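Long-range contacts in superantigen-like protein SSL8 (PDB 3R2T), which is of unknown function but belongs to the staphylococcal and streptococcal toxin family, with an OB-fold domain and a beta-grasp domain: residues R208-K214 with E239-E245; D186-R190 with I221-L227. All coordinates share one frame; numbering follows the deposited sequence.

Interaction 1: residues R208-K214 with E239-E245; sequences RIVINMK and EQIKNIE
Lys242 and Asn243 both sit opposite Asn212, a classic beta bulge in which Asn212 O accepts two backbone N-H groups, from Lys242 N at 2.7 Å and from Asn243 N at 3.2 Å. The bulge shifts the antiparallel register by one, so that Met213 pairs with Ile241 and not with Lys242. With CG wedged between its backbone N and carbonyl carbon (chi1 60°), Asn243 also brings OD1 to Asn212 ND2 at 2.9 Å; the bond lies in the carbonyl plane of Asn243 and in the amide plane of Asn212, the two planes 76° apart and meeting along it. A water accepts from the same ND2 and donates weakly to Glu245 OE2, while Glu245 OE1 is held by Asn247. Past the bulge the extended Lys214 carries NZ to Glu239, meeting OE2 from above the carboxylate plane at 3.0 Å and also bonding to the backbone O. The other face of the sheet is apolar: Ile209 CG2 lies beside Ile244 CG2 (4.0 Å), Ile211 packs against Ile241, and helix 182-197 covers Ile209, Ile211 and Ile244, while Ile241 packs on Ile236. Such helix-backed strand pairing belongs to the mixed sheet of the toxin-family beta-grasp domain.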
loop_
_atom_site.group_PDB
_atom_site.type_symbol
_atom_site.label_atom_id
_atom_site.label_comp_id
_atom_site.label_asym_id
_atom_site.label_seq_id
_atom_site.Cartn_x
_atom_site.Cartn_y
_atom_site.Cartn_z
ATOM N N ARG A 208 10.207 21.177 13.369
ATOM C CA ARG A 208 8.856 21.296 12.846
ATOM C C ARG A 208 8.726 22.363 11.784
ATOM O O ARG A 208 9.552 23.272 11.695
ATOM C CB ARG A 208 7.884 21.670 13.967
ATOM C CG ARG A 208 8.239 22.981 14.668
ATOM C CD ARG A 208 7.111 23.458 15.596
ATOM N NE ARG A 208 7.483 24.639 16.382
ATOM C CZ ARG A 208 6.634 25.375 17.105
ATOM N NH1 ARG A 208 5.326 25.098 17.124
ATOM N NH2 ARG A 208 7.090 26.416 17.797
ATOM N N ILE A 209 7.655 22.236 11.003
ATOM C CA ILE A 209 7.296 23.191 9.986
ATOM C C ILE A 209 5.949 23.692 10.443
ATOM O O ILE A 209 5.076 22.882 10.761
ATOM C CB ILE A 209 7.098 22.542 8.600
ATOM C CG1 ILE A 209 8.325 21.748 8.172
ATOM C CG2 ILE A 209 6.697 23.613 7.535
ATOM C CD1 ILE A 209 8.064 20.907 6.926
ATOM N N VAL A 210 5.778 25.012 10.479
ATOM C CA VAL A 210 4.511 25.613 10.875
ATOM C C VAL A 210 4.032 26.530 9.763
ATOM O O VAL A 210 4.730 27.477 9.383
ATOM C CB VAL A 210 4.643 26.453 12.155
ATOM C CG1 VAL A 210 3.319 27.176 12.481
ATOM C CG2 VAL A 210 5.058 25.593 13.305
ATOM N N ILE A 211 2.840 26.252 9.246
ATOM C CA ILE A 211 2.244 27.065 8.194
ATOM C C ILE A 211 1.204 27.947 8.878
ATOM O O ILE A 211 0.238 27.445 9.441
ATOM C CB ILE A 211 1.605 26.179 7.108
ATOM C CG1 ILE A 211 2.676 25.275 6.466
ATOM C CG2 ILE A 211 0.911 27.031 6.029
ATOM C CD1 ILE A 211 2.117 24.134 5.613
ATOM N N ASN A 212 1.416 29.257 8.861
ATOM C CA ASN A 212 0.492 30.188 9.491
ATOM C C ASN A 212 -0.438 30.798 8.454
ATOM O O ASN A 212 0.030 31.266 7.426
ATOM C CB ASN A 212 1.280 31.279 10.236
ATOM C CG ASN A 212 1.973 30.750 11.476
ATOM O OD1 ASN A 212 1.328 30.194 12.358
ATOM N ND2 ASN A 212 3.289 30.945 11.563
ATOM N N MET A 213 -1.744 30.777 8.733
ATOM C CA MET A 213 -2.778 31.299 7.832
ATOM C C MET A 213 -3.218 32.699 8.263
ATOM O O MET A 213 -3.017 33.084 9.398
ATOM C CB MET A 213 -3.986 30.370 7.854
ATOM C CG MET A 213 -3.648 28.876 7.646
ATOM S SD MET A 213 -2.791 28.560 6.096
ATOM C CE MET A 213 -4.097 29.070 4.951
ATOM N N LYS A 214 -3.815 33.456 7.353
ATOM C CA LYS A 214 -4.257 34.811 7.665
ATOM C C LYS A 214 -5.322 34.841 8.743
ATOM O O LYS A 214 -5.373 35.781 9.483
ATOM C CB LYS A 214 -4.705 35.575 6.411
ATOM C CG LYS A 214 -3.543 35.848 5.454
ATOM C CD LYS A 214 -3.970 36.602 4.215
ATOM C CE LYS A 214 -2.791 36.800 3.264
ATOM N NZ LYS A 214 -3.259 37.362 1.944
ATOM N N GLU A 239 -3.505 31.609 -1.177
ATOM C CA GLU A 239 -3.665 33.042 -0.969
ATOM C C GLU A 239 -3.803 33.360 0.531
ATOM O O GLU A 239 -3.436 34.440 0.989
ATOM C CB GLU A 239 -4.869 33.545 -1.761
ATOM C CG GLU A 239 -5.096 35.052 -1.714
ATOM C CD GLU A 239 -5.839 35.513 -0.490
ATOM O OE1 GLU A 239 -6.784 34.800 -0.071
ATOM O OE2 GLU A 239 -5.508 36.607 0.029
ATOM N N GLN A 240 -4.292 32.395 1.296
ATOM C CA GLN A 240 -4.508 32.603 2.716
ATOM C C GLN A 240 -3.332 32.255 3.611
ATOM O O GLN A 240 -3.452 32.364 4.812
ATOM C CB GLN A 240 -5.774 31.869 3.153
ATOM C CG GLN A 240 -7.074 32.537 2.605
ATOM C CD GLN A 240 -7.347 33.873 3.247
ATOM O OE1 GLN A 240 -7.365 33.980 4.459
ATOM N NE2 GLN A 240 -7.589 34.899 2.436
ATOM N N ILE A 241 -2.204 31.828 3.041
ATOM C CA ILE A 241 -1.019 31.513 3.851
ATOM C C ILE A 241 -0.316 32.820 4.175
ATOM O O ILE A 241 0.064 33.544 3.264
ATOM C CB ILE A 241 -0.027 30.615 3.102
ATOM C CG1 ILE A 241 -0.640 29.237 2.844
ATOM C CG2 ILE A 241 1.266 30.488 3.878
ATOM C CD1 ILE A 241 0.249 28.327 1.994
ATOM N N LYS A 242 -0.172 33.136 5.466
ATOM C CA LYS A 242 0.515 34.353 5.891
ATOM C C LYS A 242 2.040 34.181 5.858
ATOM O O LYS A 242 2.762 35.054 5.407
ATOM C CB LYS A 242 0.116 34.727 7.308
ATOM C CG LYS A 242 0.591 36.143 7.712
ATOM C CD LYS A 242 0.058 36.538 9.093
ATOM C CE LYS A 242 0.189 38.058 9.339
ATOM N NZ LYS A 242 -0.394 38.472 10.663
ATOM N N ASN A 243 2.522 33.076 6.392
ATOM C CA ASN A 243 3.963 32.790 6.403
ATOM C C ASN A 243 4.196 31.340 6.758
ATOM O O ASN A 243 3.256 30.613 7.124
ATOM C CB ASN A 243 4.738 33.739 7.353
ATOM C CG ASN A 243 4.269 33.640 8.792
ATOM O OD1 ASN A 243 4.366 32.592 9.418
ATOM N ND2 ASN A 243 3.763 34.750 9.329
ATOM N N ILE A 244 5.437 30.907 6.636
ATOM C CA ILE A 244 5.802 29.539 6.961
ATOM C C ILE A 244 7.079 29.634 7.781
ATOM O O ILE A 244 8.006 30.357 7.405
ATOM C CB ILE A 244 6.049 28.735 5.693
ATOM C CG1 ILE A 244 4.801 28.799 4.776
ATOM C CG2 ILE A 244 6.436 27.282 6.031
ATOM C CD1 ILE A 244 5.017 28.273 3.390
ATOM N N GLU A 245 7.126 28.926 8.901
ATOM C CA GLU A 245 8.276 28.958 9.761
ATOM C C GLU A 245 8.773 27.548 10.077
ATOM O O GLU A 245 7.991 26.641 10.389
ATOM C CB GLU A 245 7.953 29.706 11.062
ATOM C CG GLU A 245 9.099 29.697 12.068
ATOM C CD GLU A 245 8.832 30.576 13.304
ATOM O OE1 GLU A 245 9.331 30.241 14.400
ATOM O OE2 GLU A 245 8.107 31.584 13.180
HETATM O O HOH W 1 5.128 30.333 13.519
#

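Interaction 2: residues D186-R190 with I221-L227; sequences DFKIR and IDLSDKL. With SO4 (sulfate ion), chain C.
Two side chains one helical turn apart meet the loop together: Asp186 holds CG anti to its backbone N (chi1 173°), while Arg190 starts beside its own N (chi1 -58°) and then runs extended to NE, laying its guanidinium between the Asp186 carboxylate and Asp225 O. Arg190 grips Asp186 side-on, NE and NH1 both reaching OD2 on its syn side, with NE at 2.7 Å. The end of the guanidinium is used as well, since NH1 and NH2 both donate to Asp225 O, at 3.2 and 3.0 Å. NH1 approaches in the carbonyl plane, whereas NH2 comes from well above it. Bonds along two edges fix the rotation of the group, and a water on NH1, which donates to Asp222 O, lies in the same plane.

Apolar side chains pack against this polar pair. Leu223 CD2 rests over one guanidinium face, 3.7 Å above its plane and off-centre, near the edge of the group, as the leucine and arginine chains run antiparallel alongside one another. Ile221 CG2 packs obliquely against NH1 and also touches Asp186 OD2 at 3.6 Å. On the carboxylate's other branch, Leu227 CB lies 3.3 Å from Asp186 OD1, the oxygen that is hydrogen-bonded to Tyr67 OH of helix 57-68. Tyr200 OH adds a further partner for Arg190 NH2.

The loop has its own scaffold, a type I turn from Asp222 to Asp225 with an Asx turn in which Asp222 OD1 accepts from Ser224 N. Lys226 NZ, salt-bridged to Glu125, donates to sulfate O4 at 2.9 Å; the ion, probably from the crystallisation liquor, is also bound by Ser150 N of the second subunit. Altogether, a buried Asp-Arg pair on the long beta-grasp helix holds the loop that leaves edge strand 218-222.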
loop_
_atom_site.group_PDB
_atom_site.type_symbol
_atom_site.label_atom_id
_atom_site.label_comp_id
_atom_site.label_asym_id
_atom_site.label_seq_id
_atom_site.Cartn_x
_atom_site.Cartn_y
_atom_site.Cartn_z
ATOM N N ASP A 186 4.806 20.085 2.356
ATOM C CA ASP A 186 5.657 19.273 3.223
ATOM C C ASP A 186 6.900 18.749 2.520
ATOM O O ASP A 186 8.005 18.844 3.049
ATOM C CB ASP A 186 4.868 18.067 3.716
ATOM C CG ASP A 186 5.743 17.059 4.499
ATOM O OD1 ASP A 186 5.867 15.910 4.029
ATOM O OD2 ASP A 186 6.328 17.415 5.547
ATOM N N PHE A 187 6.703 18.178 1.327
ATOM C CA PHE A 187 7.778 17.584 0.564
ATOM C C PHE A 187 8.762 18.628 0.044
ATOM O O PHE A 187 9.992 18.451 0.155
ATOM C CB PHE A 187 7.232 16.768 -0.623
ATOM C CG PHE A 187 8.293 15.929 -1.321
ATOM C CD1 PHE A 187 9.081 16.470 -2.326
ATOM C CD2 PHE A 187 8.513 14.611 -0.935
ATOM C CE1 PHE A 187 10.059 15.719 -2.936
ATOM C CE2 PHE A 187 9.493 13.845 -1.538
ATOM C CZ PHE A 187 10.270 14.389 -2.543
ATOM N N LYS A 188 8.232 19.708 -0.524
ATOM C CA LYS A 188 9.091 20.770 -1.077
ATOM C C LYS A 188 9.853 21.491 0.018
ATOM O O LYS A 188 11.002 21.879 -0.161
ATOM C CB LYS A 188 8.259 21.788 -1.878
ATOM C CG LYS A 188 7.841 21.354 -3.300
ATOM C CD LYS A 188 6.907 22.422 -3.900
ATOM C CE LYS A 188 6.909 22.405 -5.434
ATOM N NZ LYS A 188 6.616 21.095 -6.047
ATOM N N ILE A 189 9.210 21.702 1.157
ATOM C CA ILE A 189 9.905 22.372 2.217
ATOM C C ILE A 189 11.037 21.459 2.696
ATOM O O ILE A 189 12.167 21.888 2.745
ATOM C CB ILE A 189 8.990 22.819 3.323
ATOM C CG1 ILE A 189 8.105 23.949 2.821
ATOM C CG2 ILE A 189 9.799 23.334 4.495
ATOM C CD1 ILE A 189 6.948 24.310 3.785
ATOM N N ARG A 190 10.770 20.190 2.976
ATOM C CA ARG A 190 11.864 19.305 3.453
ATOM C C ARG A 190 12.987 19.136 2.451
ATOM O O ARG A 190 14.153 19.030 2.840
ATOM C CB ARG A 190 11.367 17.921 3.877
ATOM C CG ARG A 190 10.317 17.992 4.982
ATOM C CD ARG A 190 10.151 16.685 5.680
ATOM N NE ARG A 190 8.813 16.520 6.242
ATOM C CZ ARG A 190 8.510 15.648 7.193
ATOM N NH1 ARG A 190 7.252 15.536 7.633
ATOM N NH2 ARG A 190 9.460 14.893 7.722
ATOM N N ILE A 221 3.764 20.359 11.248
ATOM C CA ILE A 221 4.309 19.075 10.842
ATOM C C ILE A 221 5.610 18.779 11.593
ATOM O O ILE A 221 6.495 19.598 11.637
ATOM C CB ILE A 221 4.632 19.054 9.326
ATOM C CG1 ILE A 221 3.375 19.390 8.497
ATOM C CG2 ILE A 221 5.190 17.644 8.904
ATOM C CD1 ILE A 221 3.686 19.781 7.038
ATOM N N ASP A 222 5.708 17.586 12.159
ATOM C CA ASP A 222 6.884 17.174 12.890
ATOM C C ASP A 222 7.892 16.592 11.901
ATOM O O ASP A 222 7.569 15.702 11.114
ATOM C CB ASP A 222 6.451 16.141 13.910
ATOM C CG ASP A 222 7.564 15.694 14.840
ATOM O OD1 ASP A 222 8.761 16.027 14.662
ATOM O OD2 ASP A 222 7.198 14.984 15.780
ATOM N N LEU A 223 9.112 17.107 11.930
ATOM C CA LEU A 223 10.168 16.635 11.032
ATOM C C LEU A 223 10.799 15.293 11.437
ATOM O O LEU A 223 11.615 14.758 10.676
ATOM C CB LEU A 223 11.288 17.677 10.941
ATOM C CG LEU A 223 10.955 19.019 10.296
ATOM C CD1 LEU A 223 12.151 19.951 10.399
ATOM C CD2 LEU A 223 10.517 18.831 8.821
ATOM N N SER A 224 10.443 14.756 12.608
ATOM C CA SER A 224 11.005 13.465 13.090
ATOM C C SER A 224 10.514 12.247 12.326
ATOM O O SER A 224 11.136 11.188 12.395
ATOM C CB SER A 224 10.652 13.242 14.560
ATOM O OG SER A 224 11.200 14.273 15.349
ATOM N N ASP A 225 9.374 12.375 11.647
ATOM C CA ASP A 225 8.813 11.260 10.870
ATOM C C ASP A 225 8.121 11.782 9.597
ATOM O O ASP A 225 7.907 12.976 9.460
ATOM C CB ASP A 225 7.862 10.414 11.739
ATOM C CG ASP A 225 6.617 11.189 12.207
ATOM O OD1 ASP A 225 6.425 12.358 11.779
ATOM O OD2 ASP A 225 5.826 10.608 13.003
ATOM N N LYS A 226 7.809 10.884 8.669
ATOM C CA LYS A 226 7.180 11.255 7.409
ATOM C C LYS A 226 5.805 11.857 7.674
ATOM O O LYS A 226 5.178 11.553 8.647
ATOM C CB LYS A 226 7.055 10.008 6.503
ATOM C CG LYS A 226 6.513 10.294 5.077
ATOM C CD LYS A 226 6.283 9.019 4.221
ATOM C CE LYS A 226 7.570 8.230 3.953
ATOM N NZ LYS A 226 7.311 6.973 3.129
ATOM N N LEU A 227 5.335 12.733 6.820
ATOM C CA LEU A 227 4.001 13.286 7.018
ATOM C C LEU A 227 2.979 12.136 7.055
ATOM O O LEU A 227 3.030 11.250 6.205
ATOM C CB LEU A 227 3.656 14.194 5.840
ATOM C CG LEU A 227 2.267 14.841 5.864
ATOM C CD1 LEU A 227 2.070 15.759 7.106
ATOM C CD2 LEU A 227 2.053 15.617 4.578
HETATM S S SO4 C . 6.573 5.242 6.505
HETATM O O1 SO4 C . 7.007 4.025 7.185
HETATM O O2 SO4 C . 5.347 5.750 7.125
HETATM O O3 SO4 C . 7.602 6.252 6.689
HETATM O O4 SO4 C . 6.342 5.000 5.075
HETATM O O HOH W 2 5.523 14.303 9.964
#

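How the interactions relate
From the N terminus, helix 182-197 supplies residues 186-190, and strand 207-213 follows with residues 208-214. The chain then turns back along strand 218-222 into residues 221-227, where interaction 2 closes a loop around the first strand of interaction 1. Only after strand 235-237 do residues 239-245 close interaction 1, so the two contacts cross along the sequence. Their centres lie about 14 Å apart, yet they touch: Ile209 O and Ile221 N, 2.9 Å apart, probably form a hydrogen bond between neighbouring strands, and Ile209 CG1 packs on Leu223 CD2. Interaction 1 joins strands within the sheet, and interaction 2 ties the covering helix to the sheet's edge.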